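Endoglucanase (Ruminococcus champanellensis, PDB 6WQV) probably hydrolyses internal beta-1,4 linkages of cellulose and related plant polysaccharides, as a broad-specificity endoglucanase of glycoside hydrolase family 5. Local coordinates at residues G299-G304 / L349-K354; N293-N298 / A325-G330. One frame throughout, in Å; residues are numbered along the deposited sequence. Where two conformers were deposited one is given.

Interaction 1 of 2, residues G299-G304 / L349-K354; sequences GRVLWG and LEAMMK
Val301 and Gly304 on one helix meet Ala351 and Met352 on another, the two running nearly parallel at 12° with their axes 8.4 Å apart. In this (beta/alpha)8 barrel, helix 297-313 joins the seventh and eighth strands of the closed parallel sheet, and the C-terminal helix 346-353, which follows the eighth strand, lies alongside it. The backbones come nearest where the CA atoms of Gly304 and Met352 are 5.6 Å apart, consistent with the lack of a side chain on Gly304; a second close pair, Val301 and Ala351, has its CA atoms 5.9 Å apart.

No hydrogen bond links the two segments; they are joined by van der Waals packing. Ala351 points its methyl at the facing helix, where Ala351 CB rests 3.7 Å from Val301 O. The same methyl meets one branch of the valine, with Val301 CG1 4.0 Å from Ala351 CB. That branch is placed by chi1 of 167°, which sets CG1 opposite the valine's own N and on the side of its carbonyl carbon, so that methyl and carbonyl oxygen both border the alanine.

Further along the helices, Gly304 has no side chain to hold them apart at this point of close approach. Met352 also touches Leu308 and Trp320, carrying the packing from the helix pair to the eighth barrel strand. Its first methylene past CB makes the contact with the glycine, Met352 CG lying 4.1 Å from Gly304 O.

Interaction 2 of 2, residues N293-N298 / A325-G330; sequences NKNNIN and AFDTSG. With EDO (1,2-ethanediol), chain I.
Asn293 and Phe326 bring the turn before helix 297-313 against the irregular loop 325-330, their CA atoms 6.7 Å apart, with no strand pairing between them. The Asn293 amide reaches across and donates from ND2 to Phe326 O at 2.9 Å, a nearly straight bond (167° at the hydrogen). The acceptor lies almost in the plane of the amide, whereas the donor is tilted 30° from the carbonyl plane of Phe326.

The amide's other end is used at home: Asn293 OD1 accepts from Asn295 N at 2.9 Å, closing an Asx turn just before helix 297-313. The turn and its partner follow strands 284-289 and 318-322 of the TIM barrel, at the end where family 5 enzymes place their active site. With chi1 at 172°, the Asn293 amide swings away from its own N, and ND2 extends to the neighbouring loop. Replacing Asn293 by an alanine removes both amide atoms and is likely to leave Phe326 O without this donor and Asn295 N without its turn acceptor.

Where the contact meets solvent, a water bridges the two segments, donating to Asp327 OD1 at 2.8 Å and to Asn295 OD1 at 3.1 Å. On the loop 325-330 itself, a 1,2-ethanediol, probably from the crystallisation liquor, accepts from Phe326 N through O1 at 2.8 Å.

In the fold
Helix 297-313 supplies a segment to each contact, and the two are interleaved along the chain. Interaction 2 uses the loop leading into this helix and the one after strand 318-322, while interaction 1 packs its first turns against the C-terminal helix. Their centres are 15 Å apart, yet they touch, with Arg300 NH1 3.6 Å from Asn293 N in plain packing. Interaction 2 lies near, but not in, the sugar site: the Phe326 side chain is about 11 Å from a bound beta-D-glucopyranose, and the Asn293 side chain about 13 Å from an alpha-D-glucopyranose. Its loop residue Ala325 is hydrogen-bonded through N to OD1 of Asn323, which lines the glycan pocket.

Interaction 1 of 2, residues G299-G304 / L349-K354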
ATOM      1  N   GLY A 299      11.629  21.988   7.218  1.00 16.38           N
ATOM      2  CA  GLY A 299      10.817  21.851   6.019  1.00 16.64           C
ATOM      3  C   GLY A 299       9.917  20.633   6.049  1.00 16.48           C
ATOM      4  O   GLY A 299       8.756  20.698   5.633  1.00 15.57           O
ATOM      5  N   ARG A 300      10.426  19.502   6.533  1.00 15.66           N
ATOM      6  CA  ARG A 300       9.578  18.322   6.600  1.00 13.26           C
ATOM      7  C   ARG A 300       8.467  18.486   7.628  1.00 13.18           C
ATOM      8  O   ARG A 300       7.363  17.959   7.426  1.00 13.86           O
ATOM      9  CB  ARG A 300      10.399  17.063   6.879  1.00 15.40           C
ATOM     10  CG  ARG A 300      11.306  16.660   5.722  1.00 15.65           C
ATOM     11  CD  ARG A 300      11.535  15.154   5.677  1.00 16.03           C
ATOM     12  NE  ARG A 300      12.346  14.703   6.805  1.00 15.46           N
ATOM     13  CZ  ARG A 300      12.462  13.432   7.184  1.00 12.38           C
ATOM     14  NH1 ARG A 300      11.826  12.470   6.536  1.00 13.72           N
ATOM     15  NH2 ARG A 300      13.226  13.142   8.225  1.00 14.48           N
ATOM     16  N   VAL A 301       8.732  19.194   8.731  1.00 14.09           N
ATOM     17  CA  VAL A 301       7.688  19.459   9.725  1.00 13.83           C
ATOM     18  C   VAL A 301       6.585  20.318   9.122  1.00 15.78           C
ATOM     19  O   VAL A 301       5.394  20.036   9.291  1.00 15.84           O
ATOM     20  CB  VAL A 301       8.295  20.090  10.990  1.00 16.19           C
ATOM     21  CG1 VAL A 301       7.209  20.670  11.896  1.00 17.14           C
ATOM     22  CG2 VAL A 301       9.122  19.060  11.757  1.00 17.61           C
ATOM     23  N   LEU A 302       6.958  21.375   8.403  1.00 14.99           N
ATOM     24  CA  LEU A 302       5.957  22.232   7.780  1.00 14.56           C
ATOM     25  C   LEU A 302       5.175  21.466   6.726  1.00 14.01           C
ATOM     26  O   LEU A 302       3.941  21.550   6.659  1.00 14.82           O
ATOM     27  CB  LEU A 302       6.649  23.448   7.168  1.00 16.48           C
ATOM     28  CG  LEU A 302       5.761  24.479   6.480  1.00 18.55           C
ATOM     29  CD1 LEU A 302       4.837  25.121   7.494  1.00 21.23           C
ATOM     30  CD2 LEU A 302       6.593  25.528   5.766  1.00 19.50           C
ATOM     31  N   TRP A 303       5.883  20.712   5.882  1.00 13.77           N
ATOM     32  CA  TRP A 303       5.229  19.867   4.887  1.00 12.57           C
ATOM     33  C   TRP A 303       4.286  18.872   5.552  1.00 13.08           C
ATOM     34  O   TRP A 303       3.132  18.719   5.134  1.00 13.97           O
ATOM     35  CB  TRP A 303       6.305  19.148   4.061  1.00 12.27           C
ATOM     36  CG  TRP A 303       5.796  18.014   3.243  1.00 10.60           C
ATOM     37  CD1 TRP A 303       5.294  18.072   1.975  1.00 12.39           C
ATOM     38  CD2 TRP A 303       5.735  16.641   3.638  1.00 11.73           C
ATOM     39  NE1 TRP A 303       4.921  16.812   1.556  1.00 13.26           N
ATOM     40  CE2 TRP A 303       5.185  15.919   2.560  1.00 12.10           C
ATOM     41  CE3 TRP A 303       6.097  15.954   4.800  1.00 12.29           C
ATOM     42  CZ2 TRP A 303       4.984  14.537   2.613  1.00 12.00           C
ATOM     43  CZ3 TRP A 303       5.892  14.584   4.854  1.00 12.73           C
ATOM     44  CH2 TRP A 303       5.334  13.895   3.771  1.00 11.94           C
ATOM     45  N   GLY A 304       4.750  18.200   6.606  1.00 13.08           N
ATOM     46  CA  GLY A 304       3.957  17.142   7.207  1.00 14.60           C
ATOM     47  C   GLY A 304       2.711  17.650   7.903  1.00 13.54           C
ATOM     48  O   GLY A 304       1.641  17.033   7.799  1.00 14.36           O
ATOM     49  N   LEU A 349       6.918  13.373  13.547  1.00 14.72           N
ATOM     50  CA  LEU A 349       5.820  12.563  14.071  1.00 13.30           C
ATOM     51  C   LEU A 349       4.757  13.451  14.714  1.00 15.75           C
ATOM     52  O   LEU A 349       3.563  13.322  14.425  1.00 15.15           O
ATOM     53  CB  LEU A 349       6.349  11.532  15.073  1.00 14.56           C
ATOM     54  CG  LEU A 349       5.316  10.563  15.649  1.00 14.85           C
ATOM     55  CD1 LEU A 349       4.823   9.617  14.563  1.00 17.44           C
ATOM     56  CD2 LEU A 349       5.887   9.777  16.823  1.00 16.62           C
ATOM     57  N   GLU A 350       5.175  14.373  15.585  1.00 15.16           N
ATOM     58  CA  GLU A 350       4.228  15.270  16.240  1.00 15.80           C
ATOM     59  C   GLU A 350       3.442  16.086  15.218  1.00 16.87           C
ATOM     60  O   GLU A 350       2.239  16.319  15.385  1.00 17.67           O
ATOM     61  CB  GLU A 350       4.998  16.187  17.194  1.00 19.87           C
ATOM     62  CG  GLU A 350       4.202  17.280  17.871  1.00 25.72           C
ATOM     63  CD  GLU A 350       5.078  18.200  18.722  1.00 33.08           C
ATOM     64  OE1 GLU A 350       6.005  18.844  18.179  1.00 35.17           O
ATOM     65  OE2 GLU A 350       4.845  18.265  19.945  1.00 37.50           O
ATOM     66  N   ALA A 351       4.111  16.533  14.155  1.00 16.74           N
ATOM     67  CA  ALA A 351       3.438  17.325  13.135  1.00 19.29           C
ATOM     68  C   ALA A 351       2.318  16.536  12.465  1.00 17.81           C
ATOM     69  O   ALA A 351       1.248  17.084  12.185  1.00 19.03           O
ATOM     70  CB  ALA A 351       4.460  17.792  12.100  1.00 19.96           C
ATOM     71  N   MET A 352       2.543  15.252  12.209  1.00 17.92           N
ATOM     72  CA  MET A 352       1.532  14.452  11.529  0.84 16.93           C
ATOM     73  C   MET A 352       0.441  13.962  12.466  1.00 18.07           C
ATOM     74  O   MET A 352      -0.636  13.583  11.993  1.00 19.90           O
ATOM     75  CB  MET A 352       2.212  13.291  10.812  0.84 17.23           C
ATOM     76  CG  MET A 352       3.137  13.791   9.727  0.84 15.65           C
ATOM     77  SD  MET A 352       3.836  12.483   8.734  0.84 16.31           S
ATOM     78  CE  MET A 352       4.753  11.609  10.004  0.84 10.49           C
ATOM     79  N   MET A 353       0.679  13.985  13.777  1.00 16.74           N
ATOM     80  CA  MET A 353      -0.280  13.474  14.742  1.00 17.04           C
ATOM     81  C   MET A 353      -1.193  14.535  15.340  1.00 23.35           C
ATOM     82  O   MET A 353      -2.122  14.182  16.074  1.00 25.42           O
ATOM     83  CB  MET A 353       0.465  12.771  15.880  1.00 17.45           C
ATOM     84  CG  MET A 353       1.137  11.490  15.458  1.00 15.19           C
ATOM     85  SD  MET A 353      -0.077  10.267  14.933  1.00 14.16           S
ATOM     86  CE  MET A 353       0.987   9.031  14.207  1.00 14.14           C
ATOM     87  N   LYS A 354      -0.971  15.811  15.060  1.00 27.91           N
ATOM     88  CA  LYS A 354      -1.794  16.836  15.695  1.00 34.65           C
ATOM     89  C   LYS A 354      -3.192  16.864  15.069  1.00 36.00           C
ATOM     90  O   LYS A 354      -3.456  16.271  14.018  1.00 35.81           O
ATOM     91  CB  LYS A 354      -1.111  18.207  15.676  1.00 40.04           C
ATOM     92  CG  LYS A 354      -0.731  18.750  14.323  1.00 41.33           C
ATOM     93  CD  LYS A 354       0.001  20.089  14.458  1.00 44.44           C
ATOM     94  CE  LYS A 354      -0.892  21.171  15.066  1.00 49.88           C
ATOM     95  NZ  LYS A 354      -0.316  22.542  14.940  1.00 53.76           N
ATOM     96  OXT LYS A 354      -4.113  17.452  15.631  1.00 39.63           O
TER

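Interaction 2 of 2, residues N293-N298 / A325-G330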
ATOM      1  N   ASN A 293      14.297  11.936   4.036  1.00 13.08           N
ATOM      2  CA  ASN A 293      15.176  12.690   4.917  1.00 14.69           C
ATOM      3  C   ASN A 293      16.269  13.357   4.092  1.00 14.29           C
ATOM      4  O   ASN A 293      17.100  12.672   3.483  1.00 15.37           O
ATOM      5  CB  ASN A 293      15.849  11.804   5.959  1.00 13.93           C
ATOM      6  CG  ASN A 293      16.907  12.567   6.742  1.00 15.89           C
ATOM      7  OD1 ASN A 293      16.736  13.752   7.035  1.00 17.49           O
ATOM      8  ND2 ASN A 293      18.010  11.907   7.057  1.00 16.51           N
ATOM      9  N   LYS A 294      16.282  14.691   4.086  1.00 15.02           N
ATOM     10  CA  LYS A 294      17.317  15.483   3.433  1.00 16.27           C
ATOM     11  C   LYS A 294      17.970  16.417   4.444  1.00 17.97           C
ATOM     12  O   LYS A 294      18.452  17.500   4.092  1.00 18.81           O
ATOM     13  CB  LYS A 294      16.742  16.257   2.245  1.00 16.37           C
ATOM     14  CG  LYS A 294      16.313  15.356   1.092  1.00 16.17           C
ATOM     15  CD  LYS A 294      15.574  16.139   0.017  1.00 16.01           C
ATOM     16  CE  LYS A 294      15.231  15.256  -1.173  1.00 17.48           C
ATOM     17  NZ  LYS A 294      14.287  15.930  -2.106  1.00 17.39           N
ATOM     18  N   ASN A 295      17.966  16.001   5.719  1.00 18.54           N
ATOM     19  CA  ASN A 295      18.553  16.777   6.809  1.00 19.49           C
ATOM     20  C   ASN A 295      17.921  18.166   6.860  1.00 18.48           C
ATOM     21  O   ASN A 295      18.586  19.191   7.022  1.00 19.83           O
ATOM     22  CB  ASN A 295      20.071  16.775   6.692  1.00 24.48           C
ATOM     23  CG  ASN A 295      20.625  15.354   6.672  1.00 30.93           C
ATOM     24  OD1 ASN A 295      21.373  14.975   5.771  1.00 36.26           O
ATOM     25  ND2 ASN A 295      20.217  14.547   7.653  1.00 30.88           N
ATOM     26  N   ASN A 296      16.590  18.157   6.783  1.00 19.13           N
ATOM     27  CA  ASN A 296      15.775  19.333   6.544  1.00 19.10           C
ATOM     28  C   ASN A 296      14.542  19.283   7.445  1.00 19.07           C
ATOM     29  O   ASN A 296      13.406  19.283   6.989  1.00 17.13           O
ATOM     30  CB  ASN A 296      15.362  19.353   5.066  1.00 19.31           C
ATOM     31  CG  ASN A 296      14.606  18.063   4.612  1.00 17.64           C
ATOM     32  OD1 ASN A 296      14.743  16.969   5.183  1.00 17.18           O
ATOM     33  ND2 ASN A 296      13.819  18.203   3.553  1.00 17.62           N
ATOM     34  N   ILE A 297      14.747  19.237   8.760  1.00 19.55           N
ATOM     35  CA  ILE A 297      13.623  18.882   9.622  1.00 20.35           C
ATOM     36  C   ILE A 297      12.566  19.987   9.634  1.00 17.96           C
ATOM     37  O   ILE A 297      11.366  19.696   9.682  1.00 17.87           O
ATOM     38  CB  ILE A 297      14.076  18.471  11.034  1.00 25.35           C
ATOM     39  CG1 ILE A 297      12.914  17.824  11.801  1.00 23.43           C
ATOM     40  CG2 ILE A 297      14.569  19.681  11.797  1.00 27.26           C
ATOM     41  CD1 ILE A 297      12.360  16.543  11.168  1.00 23.56           C
ATOM     42  N   ASN A 298      12.972  21.257   9.572  1.00 18.92           N
ATOM     43  CA  ASN A 298      11.965  22.318   9.614  1.00 19.03           C
ATOM     44  C   ASN A 298      11.054  22.251   8.392  1.00 18.56           C
ATOM     45  O   ASN A 298       9.831  22.406   8.507  1.00 17.99           O
ATOM     46  CB  ASN A 298      12.614  23.696   9.756  1.00 21.83           C
ATOM     47  CG  ASN A 298      13.236  23.909  11.127  1.00 25.56           C
ATOM     48  OD1 ASN A 298      12.877  23.245  12.102  1.00 25.37           O
ATOM     49  ND2 ASN A 298      14.172  24.846  11.207  1.00 29.44           N
ATOM     50  N   ALA A 325      15.052   3.446   6.886  1.00 12.73           N
ATOM     51  CA  ALA A 325      16.315   3.951   6.354  1.00 12.97           C
ATOM     52  C   ALA A 325      16.428   5.440   6.667  1.00 11.87           C
ATOM     53  O   ALA A 325      15.516   6.211   6.364  1.00 12.59           O
ATOM     54  CB  ALA A 325      16.386   3.714   4.840  1.00 15.00           C
ATOM     55  N   PHE A 326      17.553   5.834   7.265  1.00 13.28           N
ATOM     56  CA  PHE A 326      17.737   7.181   7.806  1.00 13.89           C
ATOM     57  C   PHE A 326      18.833   7.965   7.107  1.00 16.45           C
ATOM     58  O   PHE A 326      18.578   9.077   6.632  1.00 15.91           O
ATOM     59  CB  PHE A 326      17.954   7.098   9.343  1.00 15.36           C
ATOM     60  CG  PHE A 326      16.808   6.428  10.020  1.00 13.58           C
ATOM     61  CD1 PHE A 326      15.672   7.144  10.334  1.00 14.38           C
ATOM     62  CD2 PHE A 326      16.816   5.059  10.232  1.00 16.84           C
ATOM     63  CE1 PHE A 326      14.570   6.514  10.883  1.00 14.98           C
ATOM     64  CE2 PHE A 326      15.721   4.425  10.782  1.00 17.78           C
ATOM     65  CZ  PHE A 326      14.592   5.158  11.098  1.00 14.72           C
ATOM     66  N   ASP A 327      20.037   7.416   7.010  1.00 17.29           N
ATOM     67  CA  ASP A 327      21.170   8.148   6.457  1.00 18.02           C
ATOM     68  C   ASP A 327      21.910   7.308   5.423  1.00 20.19           C
ATOM     69  O   ASP A 327      23.127   7.430   5.269  1.00 23.91           O
ATOM     70  CB  ASP A 327      22.095   8.622   7.578  1.00 21.95           C
ATOM     71  CG  ASP A 327      21.377   9.527   8.576  1.00 26.50           C
ATOM     72  OD1 ASP A 327      20.933  10.626   8.181  1.00 28.23           O
ATOM     73  OD2 ASP A 327      21.245   9.125   9.752  1.00 31.23           O
ATOM     74  N   THR A 328      21.173   6.472   4.689  1.00 19.18           N
ATOM     75  CA  THR A 328      21.743   5.644   3.642  1.00 20.81           C
ATOM     76  C   THR A 328      21.904   6.453   2.352  1.00 18.84           C
ATOM     77  O   THR A 328      21.464   7.599   2.240  1.00 19.86           O
ATOM     78  CB  THR A 328      20.842   4.437   3.369  1.00 19.88           C
ATOM     79  OG1 THR A 328      19.698   4.852   2.610  1.00 19.39           O
ATOM     80  CG2 THR A 328      20.371   3.795   4.673  1.00 20.96           C
ATOM     81  N   SER A 329      22.555   5.832   1.364  1.00 21.63           N
ATOM     82  CA  SER A 329      22.702   6.422   0.040  1.00 21.94           C
ATOM     83  C   SER A 329      21.465   6.225  -0.832  1.00 23.16           C
ATOM     84  O   SER A 329      21.447   6.698  -1.975  1.00 24.22           O
ATOM     85  CB  SER A 329      23.911   5.809  -0.665  1.00 26.76           C
ATOM     86  OG  SER A 329      23.740   4.409  -0.794  1.00 32.10           O
ATOM     87  N   GLY A 330      20.448   5.544  -0.324  1.00 20.98           N
ATOM     88  CA  GLY A 330      19.197   5.319  -1.016  1.00 20.26           C
ATOM     89  C   GLY A 330      18.097   6.238  -0.532  1.00 18.71           C
ATOM     90  O   GLY A 330      18.342   7.374  -0.107  1.00 20.55           O
TER
HETATM   91  C1  EDO I 401      20.647   3.494   8.680  1.00 39.40           C
HETATM   92  O1  EDO I 401      19.419   3.823   8.026  1.00 33.10           O
HETATM   93  C2  EDO I 401      21.368   4.781   9.060  1.00 42.90           C
HETATM   94  O2  EDO I 401      21.645   5.503   7.856  1.00 41.88           O
HETATM   95  O   HOH W   1      21.366  11.847   5.728  1.00 28.45           O